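Cerato-platanin-like protein (Moniliophthora perniciosa, PDB 3SUK) is a secreted fungal protein of the cerato-platanin family whose precise function is not established, built on a double-psi beta-barrel fold. Local coordinates at residues P36-V41 with V81-A86. Residues are numbered along the deposited sequence; the frame is centred on the assembly and turned at random.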
ATOM      1  N   PRO A  36      -3.645  -9.727 -11.579  1.00 14.33           N
ATOM      2  CA  PRO A  36      -5.015  -9.379 -12.001  1.00 13.81           C
ATOM      3  C   PRO A  36      -5.958  -8.931 -10.871  1.00 13.47           C
ATOM      4  O   PRO A  36      -6.876  -8.191 -11.073  1.00 13.67           O
ATOM      5  CB  PRO A  36      -5.528 -10.651 -12.718  1.00 15.74           C
ATOM      6  CG  PRO A  36      -4.367 -11.398 -13.096  1.00 18.90           C
ATOM      7  CD  PRO A  36      -3.252 -11.060 -12.054  1.00 14.26           C
ATOM      8  N   THR A  37      -5.686  -9.416  -9.684  1.00 12.75           N
ATOM      9  CA  THR A  37      -6.472  -9.094  -8.512  1.00 13.74           C
ATOM     10  C   THR A  37      -5.607  -8.598  -7.328  1.00 12.36           C
ATOM     11  O   THR A  37      -4.451  -8.923  -7.230  1.00 13.26           O
ATOM     12  CB  THR A  37      -7.251 -10.317  -7.975  1.00 14.72           C
ATOM     13  OG1 THR A  37      -6.335 -11.311  -7.570  1.00 16.84           O
ATOM     14  CG2 THR A  37      -8.251 -10.883  -8.988  1.00 15.82           C
ATOM     15  N   PHE A  38      -6.251  -7.877  -6.425  1.00 11.45           N
ATOM     16  CA  PHE A  38      -5.568  -7.337  -5.260  1.00 11.97           C
ATOM     17  C   PHE A  38      -4.932  -8.506  -4.493  1.00 13.18           C
ATOM     18  O   PHE A  38      -3.799  -8.433  -4.093  1.00 13.02           O
ATOM     19  CB  PHE A  38      -6.543  -6.597  -4.337  1.00 13.19           C
ATOM     20  CG  PHE A  38      -7.110  -5.329  -4.900  1.00  9.91           C
ATOM     21  CD1 PHE A  38      -6.589  -4.739  -6.025  1.00 11.27           C
ATOM     22  CD2 PHE A  38      -8.154  -4.727  -4.265  1.00 11.95           C
ATOM     23  CE1 PHE A  38      -7.124  -3.584  -6.480  1.00 10.76           C
ATOM     24  CE2 PHE A  38      -8.686  -3.595  -4.713  1.00 11.28           C
ATOM     25  CZ  PHE A  38      -8.184  -3.010  -5.834  1.00 12.26           C
ATOM     26  N   GLY A  39      -5.662  -9.602  -4.354  1.00 12.78           N
ATOM     27  CA  GLY A  39      -5.190 -10.743  -3.585  1.00 12.57           C
ATOM     28  C   GLY A  39      -3.970 -11.444  -4.191  1.00 11.44           C
ATOM     29  O   GLY A  39      -3.254 -12.103  -3.524  1.00 15.92           O
ATOM     30  N   SER A  40      -3.781 -11.318  -5.481  1.00 11.58           N
ATOM     31  CA  SER A  40      -2.601 -11.825  -6.155  1.00 12.06           C
ATOM     32  C   SER A  40      -1.272 -11.067  -5.929  1.00 13.10           C
ATOM     33  O   SER A  40      -0.225 -11.570  -6.210  1.00 13.95           O
ATOM     34  CB  SER A  40      -2.873 -12.008  -7.655  1.00 12.79           C
ATOM     35  OG  SER A  40      -2.855 -10.794  -8.351  1.00 15.88           O
ATOM     36  N   VAL A  41      -1.350  -9.826  -5.466  1.00 11.71           N
ATOM     37  CA  VAL A  41      -0.139  -9.123  -5.168  1.00 11.29           C
ATOM     38  C   VAL A  41       0.556  -9.916  -4.034  1.00 11.59           C
ATOM     39  O   VAL A  41      -0.063 -10.263  -3.093  1.00 11.19           O
ATOM     40  CB  VAL A  41      -0.470  -7.697  -4.724  1.00 10.23           C
ATOM     41  CG1 VAL A  41       0.828  -6.977  -4.424  1.00 10.43           C
ATOM     42  CG2 VAL A  41      -1.266  -6.952  -5.855  1.00 12.04           C
ATOM     43  N   VAL A  81       3.069  -2.957  -1.159  1.00  7.72           N
ATOM     44  CA  VAL A  81       3.125  -2.586  -2.576  1.00  7.12           C
ATOM     45  C   VAL A  81       2.104  -1.512  -2.872  1.00  5.64           C
ATOM     46  O   VAL A  81       0.980  -1.655  -2.579  1.00  7.12           O
ATOM     47  CB  VAL A  81       2.864  -3.816  -3.519  1.00  6.55           C
ATOM     48  CG1 VAL A  81       2.844  -3.391  -5.015  1.00  8.81           C
ATOM     49  CG2 VAL A  81       3.969  -4.897  -3.283  1.00  8.68           C
ATOM     50  N   ALA A  82       2.569  -0.479  -3.530  1.00  6.46           N
ATOM     51  CA  ALA A  82       1.692   0.591  -3.983  1.00  7.17           C
ATOM     52  C   ALA A  82       1.158   0.309  -5.380  1.00  7.40           C
ATOM     53  O   ALA A  82       1.887   0.047  -6.252  1.00  7.73           O
ATOM     54  CB  ALA A  82       2.433   1.930  -3.897  1.00  9.15           C
ATOM     55  N   ILE A  83      -0.155   0.335  -5.475  1.00  8.45           N
ATOM     56  CA  ILE A  83      -0.867   0.006  -6.712  1.00  9.55           C
ATOM     57  C   ILE A  83      -1.848   1.063  -7.255  1.00  9.34           C
ATOM     58  O   ILE A  83      -2.565   0.799  -8.178  1.00 10.04           O
ATOM     59  CB  ILE A  83      -1.635  -1.330  -6.511  1.00  9.89           C
ATOM     60  CG1 ILE A  83      -2.807  -1.182  -5.525  1.00 10.78           C
ATOM     61  CG2 ILE A  83      -0.655  -2.434  -6.067  1.00  8.88           C
ATOM     62  CD1 ILE A  83      -3.761  -2.350  -5.489  1.00 14.89           C
ATOM     63  N   ASP A  84      -1.929   2.207  -6.594  1.00  7.99           N
ATOM     64  CA  ASP A  84      -2.973   3.182  -6.926  1.00  8.95           C
ATOM     65  C   ASP A  84      -2.466   4.552  -6.486  1.00  8.30           C
ATOM     66  O   ASP A  84      -1.528   4.628  -5.751  1.00  9.26           O
ATOM     67  CB  ASP A  84      -4.269   2.782  -6.203  1.00  8.75           C
ATOM     68  CG  ASP A  84      -5.551   3.419  -6.773  1.00  8.84           C
ATOM     69  OD1 ASP A  84      -5.480   4.086  -7.778  1.00  9.99           O
ATOM     70  OD2 ASP A  84      -6.567   3.185  -6.111  1.00 10.65           O
ATOM     71  N   HIS A  85      -3.110   5.590  -6.980  1.00  9.06           N
ATOM     72  CA  HIS A  85      -2.856   6.972  -6.585  1.00  8.10           C
ATOM     73  C   HIS A  85      -3.568   7.325  -5.275  1.00  8.99           C
ATOM     74  O   HIS A  85      -4.674   7.042  -5.144  1.00 10.80           O
ATOM     75  CB  HIS A  85      -3.354   7.915  -7.712  1.00 10.90           C
ATOM     76  CG  HIS A  85      -3.394   9.369  -7.314  1.00  9.11           C
ATOM     77  ND1 HIS A  85      -2.267  10.136  -7.182  1.00 11.19           N
ATOM     78  CD2 HIS A  85      -4.426  10.167  -6.973  1.00 14.65           C
ATOM     79  CE1 HIS A  85      -2.601  11.355  -6.812  1.00 13.85           C
ATOM     80  NE2 HIS A  85      -3.906  11.399  -6.690  1.00 13.61           N
ATOM     81  N   ALA A  86      -2.862   8.021  -4.386  1.00  9.76           N
ATOM     82  CA  ALA A  86      -3.442   8.647  -3.194  1.00  9.20           C
ATOM     83  C   ALA A  86      -3.139  10.132  -3.297  1.00 10.00           C
ATOM     84  O   ALA A  86      -2.174  10.527  -3.867  1.00  9.95           O
ATOM     85  CB  ALA A  86      -2.799   8.087  -1.951  1.00  9.13           C
TER
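Phe-38 and Ile-83 meet deep in the protein, where a short 3-10 turn in the loop between strands 4-8 and 47-50 packs against strand 74-83. The apolar contacts are two. Ile-83 extends its CD1 methyl toward the CD1-CE1 bond of the Phe-38 ring; Ile-83 CD1 lies 3.7 Å from both Phe-38 CE1 and Phe-38 CD1, the two side chains cross at about a right angle, and the methyl meets the ring obliquely. With CG1 of Ile-83 set between its backbone N and carbonyl carbon (chi1 69°) and the chain then extended, CD1 is carried out to the ring. Beside this pair, Val-41 rests its CG1 methyl over the branch point of Val-81, with Val-41 CG1 3.9 Å from Val-81 CB and equally close to Val-81 CG2. Ile-47 of strand 47-50 touches both Phe-38 and Val-41.

Polar groups find partners within a segment or in neighbouring loops and strands. Ser-40 OG donates to Thr-37 O at 2.7 Å, in the carbonyl plane and on a lone pair, while Thr-37 OG1 accepts from Ser-40 N in an ST motif; both bonds tie Ser-40 back to Thr-37. Beyond Ile-83, Asp-84 OD2 is hydrogen-bonded to Tyr-12 OH, while Asp-84 OD1 takes Ala-23 N and, from above the carboxylate plane, His-85 N. The two segments thus meet through hydrocarbon alone, a small buried join probably held by van der Waals packing and the hydrophobic effect.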